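Local structure of outer membrane protein Omp121 (Bacteroides thetaiotaomicron, 5FQ8) at residues I133-L144 with G160-S168. The protein is a TonB-dependent receptor of the outer membrane, a plugged beta-barrel that probably takes up nutrients into the periplasm and binds metal ions. Sequence-based numbering, arbitrary orientation.
Sequences INPDDVANMTIL and GVVMITTKS
Met141 holds CG anti to its own nitrogen (chi1 164°) and then bends at chi3, which lays CE against CD1 of Ile164 at 3.7 Å; the two side chains run side by side. In Ile164, CG1 is anti to the carbonyl carbon (chi1 -69°), which puts CG2 anti to the backbone N, where it meets CG1 of Val138; these two side chains cross at about a right angle, while Ile133 comes in tip to tip with its CD1. Met141 and Ile164 lie on one face of an antiparallel strand pair, 138-144 with 161-166, central in the four-stranded mixed sheet of the plug domain that sits inside the barrel of TonB-dependent receptors; Ile133 and Val138 reach Ile164 from beyond a bulge. Farther along the same face, CG1 of Ile143 lies 4.0 Å from CG2 of Val162, and helix 49-54 touches Met141 through Ile52.

The other face carries Asn140, Thr142 and Leu144 opposite Thr165, Met163 and Val161. Here Leu144 CD1 meets Met163 SD at 3.7 Å, and Asn140 ND2 donates nearly in its amide plane to Thr142 OG1. Strand 44-48 flanks 138-144, and 101-103 flanks 161-166.

Regular pairing breaks at a classic beta bulge: Ala139 and Asn140 both face Thr165, and its carbonyl O takes both N-H groups, at 2.7 Å from Ala139 N and 3.0 Å from Asn140 N. Beyond it, the 3-10 turn 135-137 is tied to Lys167, just past strand 161-166. Its buried carboxylates form salt bridges, Asp136 to Arg56 of the plug and Asp137 to Arg298 of barrel strand 289-303. Lys167 N donates to Asp137 O, and the lysine chain, extended beyond CG, passes Ala139 CB and carries NZ to the backbone O of Asp136, 3.0 Å away and tilted 22° from the carbonyl plane.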
ATOM      1  N   ILE B 133      12.505  28.501  -8.407  1.00 25.81           N
ATOM      2  CA  ILE B 133      12.599  29.937  -8.551  1.00 26.27           C
ATOM      3  C   ILE B 133      12.470  30.290 -10.017  1.00 26.38           C
ATOM      4  O   ILE B 133      12.896  29.532 -10.894  1.00 26.14           O
ATOM      5  CB  ILE B 133      13.912  30.437  -7.928  1.00 26.44           C
ATOM      6  CG1 ILE B 133      14.018  31.940  -8.033  1.00 26.96           C
ATOM      7  CG2 ILE B 133      15.079  29.853  -8.614  1.00 45.63           C
ATOM      8  CD1 ILE B 133      15.078  32.469  -7.165  1.00 27.51           C
ATOM      9  N   ASN B 134      11.794  31.400 -10.288  1.00 26.77           N
ATOM     10  CA  ASN B 134      11.595  31.872 -11.646  1.00 46.40           C
ATOM     11  C   ASN B 134      12.736  32.808 -12.010  1.00 27.29           C
ATOM     12  O   ASN B 134      12.861  33.877 -11.399  1.00 27.66           O
ATOM     13  CB  ASN B 134      10.266  32.591 -11.757  1.00 35.26           C
ATOM     14  CG  ASN B 134      10.128  33.386 -13.038  1.00 38.38           C
ATOM     15  OD1 ASN B 134      10.826  33.162 -14.026  1.00 41.33           O
ATOM     16  ND2 ASN B 134       9.194  34.308 -13.032  1.00 28.03           N
ATOM     17  N   PRO B 135      13.559  32.476 -12.999  1.00 27.19           N
ATOM     18  CA  PRO B 135      14.708  33.333 -13.312  1.00 41.96           C
ATOM     19  C   PRO B 135      14.343  34.758 -13.648  1.00 28.08           C
ATOM     20  O   PRO B 135      15.106  35.669 -13.304  1.00 28.43           O
ATOM     21  CB  PRO B 135      15.349  32.620 -14.506  1.00 33.65           C
ATOM     22  CG  PRO B 135      14.277  31.756 -15.065  1.00 29.06           C
ATOM     23  CD  PRO B 135      13.433  31.351 -13.933  1.00 26.85           C
ATOM     24  N   ASP B 136      13.187  34.991 -14.271  1.00 28.21           N
ATOM     25  CA  ASP B 136      12.788  36.355 -14.596  1.00 28.78           C
ATOM     26  C   ASP B 136      12.670  37.245 -13.366  1.00 29.08           C
ATOM     27  O   ASP B 136      12.656  38.467 -13.507  1.00 48.18           O
ATOM     28  CB  ASP B 136      11.464  36.356 -15.353  1.00 28.86           C
ATOM     29  CG  ASP B 136      11.620  35.964 -16.794  1.00 28.82           C
ATOM     30  OD1 ASP B 136      12.717  36.149 -17.352  1.00 28.92           O
ATOM     31  OD2 ASP B 136      10.636  35.474 -17.378  1.00 28.73           O
ATOM     32  N   ASP B 137      12.595  36.677 -12.168  1.00 28.80           N
ATOM     33  CA  ASP B 137      12.492  37.468 -10.951  1.00 29.10           C
ATOM     34  C   ASP B 137      13.837  37.824 -10.360  1.00 29.23           C
ATOM     35  O   ASP B 137      13.877  38.533  -9.353  1.00 29.54           O
ATOM     36  CB  ASP B 137      11.710  36.712  -9.878  1.00 28.79           C
ATOM     37  CG  ASP B 137      10.229  36.776 -10.080  1.00 32.25           C
ATOM     38  OD1 ASP B 137       9.747  37.764 -10.665  1.00 34.40           O
ATOM     39  OD2 ASP B 137       9.549  35.829  -9.634  1.00 33.56           O
ATOM     40  N   VAL B 138      14.932  37.330 -10.921  1.00 32.57           N
ATOM     41  CA  VAL B 138      16.222  37.501 -10.267  1.00 32.75           C
ATOM     42  C   VAL B 138      16.819  38.837 -10.672  1.00 29.75           C
ATOM     43  O   VAL B 138      16.942  39.143 -11.862  1.00 29.91           O
ATOM     44  CB  VAL B 138      17.172  36.351 -10.602  1.00 29.88           C
ATOM     45  CG1 VAL B 138      18.446  36.513  -9.820  1.00 28.85           C
ATOM     46  CG2 VAL B 138      16.507  35.052 -10.268  1.00 35.80           C
ATOM     47  N   ALA B 139      17.175  39.643  -9.683  1.00 30.12           N
ATOM     48  CA  ALA B 139      17.947  40.836  -9.973  1.00 30.71           C
ATOM     49  C   ALA B 139      19.428  40.518  -9.949  1.00 30.67           C
ATOM     50  O   ALA B 139      20.143  40.734 -10.930  1.00 30.84           O
ATOM     51  CB  ALA B 139      17.615  41.936  -8.973  1.00 31.22           C
ATOM     52  N   ASN B 140      19.894  39.952  -8.851  1.00 33.97           N
ATOM     53  CA  ASN B 140      21.308  39.698  -8.658  1.00 30.50           C
ATOM     54  C   ASN B 140      21.502  38.338  -8.006  1.00 29.94           C
ATOM     55  O   ASN B 140      20.747  37.951  -7.114  1.00 29.73           O
ATOM     56  CB  ASN B 140      21.920  40.806  -7.809  1.00 31.11           C
ATOM     57  CG  ASN B 140      23.268  40.451  -7.289  1.00 31.15           C
ATOM     58  OD1 ASN B 140      24.244  40.528  -8.009  1.00 33.85           O
ATOM     59  ND2 ASN B 140      23.339  40.067  -6.027  1.00 32.92           N
ATOM     60  N   MET B 141      22.501  37.609  -8.468  1.00 29.74           N
ATOM     61  CA  MET B 141      22.937  36.386  -7.819  1.00 29.31           C
ATOM     62  C   MET B 141      24.398  36.524  -7.459  1.00 29.60           C
ATOM     63  O   MET B 141      25.216  36.845  -8.315  1.00 29.83           O
ATOM     64  CB  MET B 141      22.746  35.171  -8.715  1.00 30.02           C
ATOM     65  CG  MET B 141      23.530  33.971  -8.251  1.00 28.43           C
ATOM     66  SD  MET B 141      23.246  32.622  -9.347  1.00 27.86           S
ATOM     67  CE  MET B 141      21.487  32.664  -9.408  1.00 27.65           C
ATOM     68  N   THR B 142      24.725  36.248  -6.212  1.00 29.60           N
ATOM     69  CA  THR B 142      26.096  36.314  -5.737  1.00 29.90           C
ATOM     70  C   THR B 142      26.451  35.018  -5.029  1.00 36.95           C
ATOM     71  O   THR B 142      25.778  34.620  -4.076  1.00 31.47           O
ATOM     72  CB  THR B 142      26.274  37.503  -4.813  1.00 30.50           C
ATOM     73  OG1 THR B 142      26.269  38.688  -5.596  1.00 30.95           O
ATOM     74  CG2 THR B 142      27.571  37.410  -4.060  1.00 30.78           C
ATOM     75  N   ILE B 143      27.511  34.372  -5.503  1.00 34.63           N
ATOM     76  CA  ILE B 143      27.943  33.057  -5.048  1.00 29.06           C
ATOM     77  C   ILE B 143      29.137  33.250  -4.133  1.00 39.03           C
ATOM     78  O   ILE B 143      30.195  33.694  -4.580  1.00 45.26           O
ATOM     79  CB  ILE B 143      28.293  32.155  -6.232  1.00 28.73           C
ATOM     80  CG1 ILE B 143      27.032  31.813  -6.997  1.00 28.30           C
ATOM     81  CG2 ILE B 143      28.972  30.923  -5.767  1.00 28.48           C
ATOM     82  CD1 ILE B 143      27.252  30.878  -8.095  1.00 27.97           C
ATOM     83  N   LEU B 144      28.982  32.934  -2.859  1.00 34.25           N
ATOM     84  CA  LEU B 144      30.099  32.974  -1.926  1.00 29.85           C
ATOM     85  C   LEU B 144      30.779  31.613  -1.950  1.00 40.19           C
ATOM     86  O   LEU B 144      30.180  30.607  -1.562  1.00 29.08           O
ATOM     87  CB  LEU B 144      29.616  33.323  -0.521  1.00 30.04           C
ATOM     88  CG  LEU B 144      28.765  34.578  -0.458  1.00 30.32           C
ATOM     89  CD1 LEU B 144      28.298  34.815   0.943  1.00 30.51           C
ATOM     90  CD2 LEU B 144      29.589  35.729  -0.924  1.00 30.91           C
ATOM     91  N   GLY B 160      29.411  26.412   0.424  1.00 27.87           N
ATOM     92  CA  GLY B 160      29.186  27.584  -0.384  1.00 28.04           C
ATOM     93  C   GLY B 160      27.778  28.120  -0.221  1.00 27.90           C
ATOM     94  O   GLY B 160      26.870  27.460   0.292  1.00 27.58           O
ATOM     95  N   VAL B 161      27.596  29.351  -0.676  1.00 28.18           N
ATOM     96  CA  VAL B 161      26.310  30.025  -0.589  1.00 28.15           C
ATOM     97  C   VAL B 161      25.964  30.618  -1.941  1.00 28.11           C
ATOM     98  O   VAL B 161      26.819  31.214  -2.599  1.00 28.41           O
ATOM     99  CB  VAL B 161      26.321  31.127   0.486  1.00 28.67           C
ATOM    100  CG1 VAL B 161      25.008  31.830   0.479  1.00 28.67           C
ATOM    101  CG2 VAL B 161      26.590  30.542   1.842  1.00 28.74           C
ATOM    102  N   VAL B 162      24.722  30.457  -2.356  1.00 27.78           N
ATOM    103  CA  VAL B 162      24.210  31.098  -3.559  1.00 27.79           C
ATOM    104  C   VAL B 162      23.187  32.130  -3.117  1.00 44.31           C
ATOM    105  O   VAL B 162      22.020  31.803  -2.890  1.00 31.41           O
ATOM    106  CB  VAL B 162      23.586  30.099  -4.533  1.00 27.28           C
ATOM    107  CG1 VAL B 162      22.925  30.857  -5.627  1.00 27.35           C
ATOM    108  CG2 VAL B 162      24.629  29.183  -5.087  1.00 27.10           C
ATOM    109  N   MET B 163      23.615  33.375  -2.989  1.00 28.57           N
ATOM    110  CA  MET B 163      22.732  34.450  -2.575  1.00 28.89           C
ATOM    111  C   MET B 163      22.007  34.996  -3.789  1.00 28.88           C
ATOM    112  O   MET B 163      22.629  35.585  -4.673  1.00 54.24           O
ATOM    113  CB  MET B 163      23.521  35.556  -1.890  1.00 29.51           C
ATOM    114  CG  MET B 163      23.809  35.305  -0.449  1.00 49.50           C
ATOM    115  SD  MET B 163      25.040  36.451   0.120  1.00 56.36           S
ATOM    116  CE  MET B 163      24.469  37.963  -0.646  1.00 68.97           C
ATOM    117  N   ILE B 164      20.721  34.825  -3.824  1.00 28.66           N
ATOM    118  CA  ILE B 164      19.897  35.397  -4.879  1.00 28.71           C
ATOM    119  C   ILE B 164      19.184  36.631  -4.340  1.00 29.19           C
ATOM    120  O   ILE B 164      18.882  36.717  -3.149  1.00 29.30           O
ATOM    121  CB  ILE B 164      18.919  34.340  -5.422  1.00 28.18           C
ATOM    122  CG1 ILE B 164      19.698  33.279  -6.183  1.00 27.80           C
ATOM    123  CG2 ILE B 164      17.882  34.949  -6.335  1.00 28.28           C
ATOM    124  CD1 ILE B 164      18.811  32.294  -6.875  1.00 32.25           C
ATOM    125  N   THR B 165      18.987  37.633  -5.199  1.00 29.53           N
ATOM    126  CA  THR B 165      18.245  38.834  -4.829  1.00 30.01           C
ATOM    127  C   THR B 165      17.212  39.126  -5.900  1.00 30.01           C
ATOM    128  O   THR B 165      17.552  39.257  -7.078  1.00 30.98           O
ATOM    129  CB  THR B 165      19.163  40.037  -4.635  1.00 30.64           C
ATOM    130  OG1 THR B 165      20.099  39.771  -3.590  1.00 30.69           O
ATOM    131  CG2 THR B 165      18.360  41.228  -4.240  1.00 31.16           C
ATOM    132  N   THR B 166      15.961  39.227  -5.494  1.00 30.02           N
ATOM    133  CA  THR B 166      14.847  39.336  -6.418  1.00 29.98           C
ATOM    134  C   THR B 166      14.512  40.797  -6.708  1.00 30.63           C
ATOM    135  O   THR B 166      14.868  41.705  -5.957  1.00 41.75           O
ATOM    136  CB  THR B 166      13.649  38.602  -5.832  1.00 30.18           C
ATOM    137  OG1 THR B 166      13.509  38.964  -4.457  1.00 29.91           O
ATOM    138  CG2 THR B 166      13.872  37.121  -5.891  1.00 29.03           C
ATOM    139  N   LYS B 167      13.815  41.020  -7.818  1.00 30.69           N
ATOM    140  CA  LYS B 167      13.530  42.381  -8.265  1.00 31.33           C
ATOM    141  C   LYS B 167      12.501  43.056  -7.369  1.00 31.69           C
ATOM    142  O   LYS B 167      11.614  42.409  -6.817  1.00 31.41           O
ATOM    143  CB  LYS B 167      13.026  42.374  -9.705  1.00 31.31           C
ATOM    144  CG  LYS B 167      14.060  41.980 -10.737  1.00 31.12           C
ATOM    145  CD  LYS B 167      13.409  41.607 -12.044  1.00 30.97           C
ATOM    146  CE  LYS B 167      14.424  41.374 -13.136  1.00 30.90           C
ATOM    147  NZ  LYS B 167      13.795  41.053 -14.443  1.00 30.81           N
ATOM    148  N   SER B 168      12.622  44.376  -7.232  1.00 32.36           N
ATOM    149  CA  SER B 168      11.686  45.147  -6.424  1.00 32.80           C
ATOM    150  C   SER B 168      10.918  46.147  -7.270  1.00 33.32           C
ATOM    151  O   SER B 168      10.317  45.778  -8.272  1.00 33.13           O
ATOM    152  CB  SER B 168      12.411  45.867  -5.299  1.00 33.22           C
ATOM    153  OG  SER B 168      13.241  44.977  -4.591  1.00 39.59           O
TER